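PDB 4V33: polysaccharide deacetylase-like protein from Bacillus anthracis, which is a putative polysaccharide deacetylase, a zinc-binding hydrolase that, with a second such protein, is needed for osmotic stability and cell shape maintenance. Local coordinates for residues 61-66 against 75-80; 151-156 against 208-213. All coordinates share one frame; numbering follows the deposited sequence. Where two conformers were deposited one is given.

How the contacts relate
The two contacts belong to different domains at opposite sides of the chain's centre, 51 Å apart between their own centres and about 35 Å between nearest atoms. Contact 1 joins the two sheets of the N-terminal beta sandwich, consistent with a fibronectin type III domain, and is chiefly apolar, with no hydrogen bond between the segments. Contact 2 follows later in the chain, inside the deacetylase domain, and is chiefly polar: it ties 151-156 to the beta turn 208-211 that leads into the helix. That turn comes just after Asp206, which binds the zinc ion with His264 and His268, and the Met208 side chain lies about 7 Å from the metal. Contact 1 is far from this site.

Contact 1 (61-66 against 75-80); sequences TTIHMT and VQYKIW
Ile63 of strand 60-66 touches Tyr77 of strand 74-81 with its CG2 methyl. With CG2 anti to the backbone N (CG1 at chi1 -62°), that methyl comes within 3.8 Å of Tyr77 CE1, approaching the ring obliquely. The other branch of Ile63 runs out to CD1, which meets Ile79 CD1 in a looser methyl-to-methyl contact of 4.3 Å. His64 turns its side chain away, but its carbonyl carbon passes near the phenol oxygen of Tyr77. At Met65 the chain leaves anti to the backbone N (chi1 -177°) and bends at chi2 and chi3; in the conformer described, one of two, CE touches both Val75 CG1 and Tyr77 CE1, each at 3.9 Å. Val75 CG1 rests 3.5 Å above one face of the Tyr77 ring, toward its rim. The ring thus sits between Ile63 CG2 on one side and Val75 CG1 with the oblique Met65 CE on the other. The buried Tyr77 OH is satisfied by Phe101 O. The axes of the two segments approach to 9.8 Å, their directions 127° apart. Strand 60-66 runs between 48-51 and 103-106, and 74-81 between 90-94 and 115-124: two sheets with facing side chains and no hydrogen bond between these segments, a sandwich whose core continues through Ile119, Ala121 and Leu133 of strands 115-124 and 130-140.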
loop_
_atom_site.group_PDB
_atom_site.type_symbol
_atom_site.label_atom_id
_atom_site.label_comp_id
_atom_site.label_asym_id
_atom_site.label_seq_id
_atom_site.Cartn_x
_atom_site.Cartn_y
_atom_site.Cartn_z
ATOM N N THR A 61 -16.611 7.586 -15.511
ATOM C CA THR A 61 -17.033 6.599 -16.497
ATOM C C THR A 61 -18.552 6.597 -16.558
ATOM O O THR A 61 -19.200 7.448 -15.952
ATOM C CB THR A 61 -16.538 5.180 -16.138
ATOM O OG1 THR A 61 -16.874 4.276 -17.195
ATOM C CG2 THR A 61 -17.168 4.695 -14.833
ATOM N N THR A 62 -19.116 5.653 -17.303
ATOM C CA THR A 62 -20.558 5.474 -17.329
ATOM C C THR A 62 -20.893 4.022 -17.023
ATOM O O THR A 62 -20.324 3.108 -17.617
ATOM C CB THR A 62 -21.153 5.866 -18.692
ATOM O OG1 THR A 62 -20.819 7.230 -18.980
ATOM C CG2 THR A 62 -22.666 5.703 -18.685
ATOM N N ILE A 63 -21.817 3.821 -16.089
ATOM C CA ILE A 63 -22.250 2.486 -15.697
ATOM C C ILE A 63 -23.486 2.076 -16.496
ATOM O O ILE A 63 -24.359 2.899 -16.766
ATOM C CB ILE A 63 -22.559 2.443 -14.181
ATOM C CG1 ILE A 63 -21.292 2.760 -13.380
ATOM C CG2 ILE A 63 -23.125 1.088 -13.770
ATOM C CD1 ILE A 63 -21.553 3.068 -11.915
ATOM N N HIS A 64 -23.550 0.808 -16.890
ATOM C CA HIS A 64 -24.712 0.290 -17.599
ATOM C C HIS A 64 -25.144 -1.036 -17.000
ATOM O O HIS A 64 -24.362 -1.700 -16.315
ATOM C CB HIS A 64 -24.387 0.060 -19.075
ATOM C CG HIS A 64 -23.819 1.258 -19.769
ATOM N ND1 HIS A 64 -24.610 2.238 -20.329
ATOM C CD2 HIS A 64 -22.538 1.626 -20.004
ATOM C CE1 HIS A 64 -23.840 3.161 -20.877
ATOM N NE2 HIS A 64 -22.579 2.815 -20.692
ATOM N N MET A 65 -26.383 -1.428 -17.278
ATOM C CA MET A 65 -26.829 -2.769 -16.941
ATOM C C MET A 65 -27.292 -3.517 -18.182
ATOM O O MET A 65 -27.968 -2.955 -19.044
ATOM C CB MET A 65 -27.961 -2.744 -15.920
ATOM C CG MET A 65 -28.403 -4.139 -15.502
ATOM S SD MET A 65 -27.764 -4.637 -13.899
ATOM C CE MET A 65 -27.973 -3.078 -13.089
ATOM N N THR A 66 -26.927 -4.789 -18.263
ATOM C CA THR A 66 -27.417 -5.650 -19.327
ATOM C C THR A 66 -27.975 -6.935 -18.734
ATOM O O THR A 66 -27.921 -7.142 -17.520
ATOM C CB THR A 66 -26.306 -5.983 -20.340
ATOM O OG1 THR A 66 -25.152 -6.471 -19.643
ATOM C CG2 THR A 66 -25.925 -4.742 -21.131
ATOM N N VAL A 75 -33.594 1.606 -12.526
ATOM C CA VAL A 75 -32.584 0.879 -11.769
ATOM C C VAL A 75 -32.012 1.839 -10.742
ATOM O O VAL A 75 -31.700 2.985 -11.063
ATOM C CB VAL A 75 -31.451 0.348 -12.678
ATOM C CG1 VAL A 75 -30.261 -0.130 -11.846
ATOM C CG2 VAL A 75 -31.973 -0.779 -13.564
ATOM N N GLN A 76 -31.897 1.388 -9.499
ATOM C CA GLN A 76 -31.233 2.200 -8.483
ATOM C C GLN A 76 -29.915 1.574 -8.109
ATOM O O GLN A 76 -29.860 0.394 -7.766
ATOM C CB GLN A 76 -32.116 2.356 -7.245
ATOM C CG GLN A 76 -33.441 3.034 -7.556
ATOM C CD GLN A 76 -34.225 3.418 -6.317
ATOM O OE1 GLN A 76 -33.894 3.015 -5.201
ATOM N NE2 GLN A 76 -35.277 4.198 -6.512
ATOM N N TYR A 77 -28.852 2.371 -8.183
ATOM C CA TYR A 77 -27.512 1.905 -7.861
ATOM C C TYR A 77 -27.093 2.441 -6.506
ATOM O O TYR A 77 -26.896 3.648 -6.347
ATOM C CB TYR A 77 -26.502 2.404 -8.899
ATOM C CG TYR A 77 -26.751 1.967 -10.325
ATOM C CD1 TYR A 77 -26.218 0.781 -10.806
ATOM C CD2 TYR A 77 -27.484 2.760 -11.198
ATOM C CE1 TYR A 77 -26.420 0.380 -12.124
ATOM C CE2 TYR A 77 -27.691 2.369 -12.525
ATOM C CZ TYR A 77 -27.153 1.175 -12.975
ATOM O OH TYR A 77 -27.345 0.771 -14.281
ATOM N N LYS A 78 -26.958 1.551 -5.530
ATOM C CA LYS A 78 -26.453 1.948 -4.225
ATOM C C LYS A 78 -24.937 1.850 -4.288
ATOM O O LYS A 78 -24.391 0.788 -4.591
ATOM C CB LYS A 78 -26.986 1.041 -3.116
ATOM C CG LYS A 78 -26.491 1.447 -1.726
ATOM C CD LYS A 78 -26.839 0.407 -0.666
ATOM C CE LYS A 78 -28.333 0.344 -0.435
ATOM N NZ LYS A 78 -28.680 -0.591 0.686
ATOM N N ILE A 79 -24.267 2.962 -4.018
ATOM C CA ILE A 79 -22.823 3.026 -4.203
ATOM C C ILE A 79 -22.165 3.611 -2.970
ATOM O O ILE A 79 -22.659 4.582 -2.380
ATOM C CB ILE A 79 -22.452 3.878 -5.434
ATOM C CG1 ILE A 79 -23.132 3.315 -6.685
ATOM C CG2 ILE A 79 -20.936 3.928 -5.625
ATOM C CD1 ILE A 79 -22.813 4.070 -7.961
ATOM N N TRP A 80 -21.056 2.998 -2.569
ATOM C CA TRP A 80 -20.239 3.547 -1.500
ATOM C C TRP A 80 -18.780 3.209 -1.720
ATOM O O TRP A 80 -18.446 2.260 -2.430
ATOM C CB TRP A 80 -20.690 3.035 -0.132
ATOM C CG TRP A 80 -20.431 1.581 0.140
ATOM C CD1 TRP A 80 -19.382 1.050 0.838
ATOM C CD2 TRP A 80 -21.262 0.477 -0.236
ATOM N NE1 TRP A 80 -19.503 -0.318 0.903
ATOM C CE2 TRP A 80 -20.650 -0.694 0.254
ATOM C CE3 TRP A 80 -22.464 0.364 -0.944
ATOM C CZ2 TRP A 80 -21.195 -1.961 0.056
ATOM C CZ3 TRP A 80 -23.005 -0.896 -1.139
ATOM C CH2 TRP A 80 -22.368 -2.040 -0.642
#

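Contact 2 (151-156 against 208-213)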
loop_
_atom_site.group_PDB
_atom_site.type_symbol
_atom_site.label_atom_id
_atom_site.label_comp_id
_atom_site.label_asym_id
_atom_site.label_seq_id
_atom_site.Cartn_x
_atom_site.Cartn_y
_atom_site.Cartn_z
ATOM N N ALA A 151 18.358 5.331 9.252
ATOM C CA ALA A 151 18.620 5.417 10.685
ATOM C C ALA A 151 17.589 6.320 11.356
ATOM O O ALA A 151 17.228 7.367 10.816
ATOM C CB ALA A 151 20.018 5.951 10.932
ATOM N N ILE A 152 17.087 5.888 12.510
ATOM C CA ILE A 152 16.264 6.741 13.369
ATOM C C ILE A 152 17.057 6.963 14.645
ATOM O O ILE A 152 17.025 6.157 15.573
ATOM C CB ILE A 152 14.898 6.115 13.680
ATOM C CG1 ILE A 152 14.172 5.737 12.381
ATOM C CG2 ILE A 152 14.053 7.088 14.505
ATOM C CD1 ILE A 152 13.839 6.926 11.477
ATOM N N ASP A 153 17.821 8.046 14.679
ATOM C CA ASP A 153 18.706 8.296 15.809
ATOM C C ASP A 153 19.119 9.748 15.759
ATOM O O ASP A 153 19.011 10.378 14.702
ATOM C CB ASP A 153 19.956 7.404 15.731
ATOM C CG ASP A 153 20.578 7.143 17.088
ATOM O OD1 ASP A 153 20.203 7.824 18.065
ATOM O OD2 ASP A 153 21.451 6.251 17.177
ATOM N N ASP A 154 19.576 10.269 16.899
ATOM C CA ASP A 154 20.146 11.612 16.972
ATOM C C ASP A 154 21.555 11.530 16.425
ATOM O O ASP A 154 22.387 10.786 16.946
ATOM C CB ASP A 154 20.174 12.144 18.416
ATOM C CG ASP A 154 18.792 12.178 19.057
ATOM O OD1 ASP A 154 17.878 12.804 18.484
ATOM O OD2 ASP A 154 18.617 11.567 20.132
ATOM N N TYR A 155 21.826 12.276 15.364
ATOM C CA TYR A 155 23.126 12.200 14.705
ATOM C C TYR A 155 24.210 12.874 15.543
ATOM O O TYR A 155 24.033 13.999 16.009
ATOM C CB TYR A 155 23.035 12.821 13.314
ATOM C CG TYR A 155 24.311 12.745 12.510
ATOM C CD1 TYR A 155 24.727 11.548 11.951
ATOM C CD2 TYR A 155 25.083 13.877 12.293
ATOM C CE1 TYR A 155 25.880 11.474 11.207
ATOM C CE2 TYR A 155 26.245 13.814 11.548
ATOM C CZ TYR A 155 26.637 12.606 11.010
ATOM O OH TYR A 155 27.790 12.530 10.267
ATOM N N HIS A 156 25.331 12.183 15.735
ATOM C CA HIS A 156 26.421 12.677 16.571
ATOM C C HIS A 156 27.756 12.688 15.829
ATOM O O HIS A 156 28.813 12.634 16.456
ATOM C CB HIS A 156 26.566 11.816 17.830
ATOM C CG HIS A 156 25.330 11.757 18.673
ATOM N ND1 HIS A 156 24.812 12.861 19.314
ATOM C CD2 HIS A 156 24.523 10.721 18.997
ATOM C CE1 HIS A 156 23.729 12.509 19.985
ATOM N NE2 HIS A 156 23.533 11.215 19.810
ATOM N N MET A 208 19.146 -1.558 11.145
ATOM C CA MET A 208 19.958 -0.949 12.187
ATOM C C MET A 208 19.289 -1.087 13.552
ATOM O O MET A 208 18.060 -1.007 13.669
ATOM C CB MET A 208 20.192 0.529 11.881
ATOM C CG MET A 208 21.105 0.747 10.698
ATOM S SD MET A 208 21.302 2.509 10.348
ATOM C CE MET A 208 20.346 2.631 8.847
ATOM N N LYS A 209 20.112 -1.266 14.579
ATOM C CA LYS A 209 19.640 -1.366 15.953
ATOM C C LYS A 209 18.791 -0.156 16.329
ATOM O O LYS A 209 17.788 -0.279 17.049
ATOM C CB LYS A 209 20.838 -1.468 16.900
ATOM C CG LYS A 209 20.487 -1.581 18.373
ATOM C CD LYS A 209 19.983 -2.966 18.690
ATOM C CE LYS A 209 20.092 -3.278 20.177
ATOM N NZ LYS A 209 19.771 -4.708 20.420
ATOM N N ASN A 210 19.173 1.015 15.822
ATOM C CA ASN A 210 18.438 2.233 16.159
ATOM C C ASN A 210 16.991 2.225 15.676
ATOM O O ASN A 210 16.194 3.045 16.112
ATOM C CB ASN A 210 19.174 3.495 15.668
ATOM C CG ASN A 210 19.306 3.549 14.155
ATOM O OD1 ASN A 210 18.328 3.400 13.421
ATOM N ND2 ASN A 210 20.533 3.743 13.680
ATOM N N ASN A 211 16.640 1.292 14.797
ATOM C CA ASN A 211 15.246 1.199 14.374
ATOM C C ASN A 211 14.324 0.775 15.521
ATOM O O ASN A 211 13.105 0.924 15.431
ATOM C CB ASN A 211 15.084 0.283 13.159
ATOM C CG ASN A 211 15.517 0.949 11.850
ATOM O OD1 ASN A 211 15.184 0.473 10.774
ATOM N ND2 ASN A 211 16.260 2.044 11.941
ATOM N N MET A 212 14.898 0.276 16.613
ATOM C CA MET A 212 14.108 0.087 17.832
ATOM C C MET A 212 13.527 1.413 18.339
ATOM O O MET A 212 12.485 1.417 18.994
ATOM C CB MET A 212 14.914 -0.611 18.934
ATOM C CG MET A 212 15.199 -2.083 18.647
ATOM S SD MET A 212 13.696 -3.085 18.567
ATOM C CE MET A 212 13.338 -3.296 20.309
ATOM N N ASN A 213 14.189 2.529 18.033
ATOM C CA ASN A 213 13.616 3.843 18.354
ATOM C C ASN A 213 12.329 4.103 17.579
ATOM O O ASN A 213 11.367 4.647 18.130
ATOM C CB ASN A 213 14.609 4.972 18.064
ATOM C CG ASN A 213 15.827 4.921 18.961
ATOM O OD1 ASN A 213 15.747 4.503 20.118
ATOM N ND2 ASN A 213 16.967 5.347 18.428
HETATM O O HOH W 1 22.619 4.558 15.544
HETATM O O HOH W 2 19.758 4.733 19.557
#
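Asn210 faces strand 151-152 with its amide, and the OD1 atom accepts the backbone N-H of Ile152 at 2.9 Å. Its CG stands between the backbone N and the carbonyl carbon (chi1 63°), which swings the amide over the strand; Ile152 N sits 64° out of the plane of the Asn210 side-chain carbonyl. A weak bond from Asn211 ND2 reaches the same oxygen, while Asn211 ND2 also binds His150 O. Asn213 uses the opposite polarity: its ND2 gives a nearly straight bond to Ile152 O (3.0 Å, 175° at the hydrogen), with the acceptor in the plane of the amide. Beside them, the bend at chi3 of Met208 brings CE to 3.4 Å from Ala151 N, and its SD lies 3.7 Å from Ala151 CB. Asp153 reaches the turn through water: one molecule donates to OD2 (2.6 Å) and accepts from Asn210 ND2, and a second accepts from Asn213 ND2 and donates weakly to Asp153 OD2. Two side-chain amides therefore satisfy the N-H and C=O of Ile152, whereas Ala151 makes its backbone bonds to Leu163 and Val165; the amides probably help to hold the turn that follows the zinc ligand Asp206.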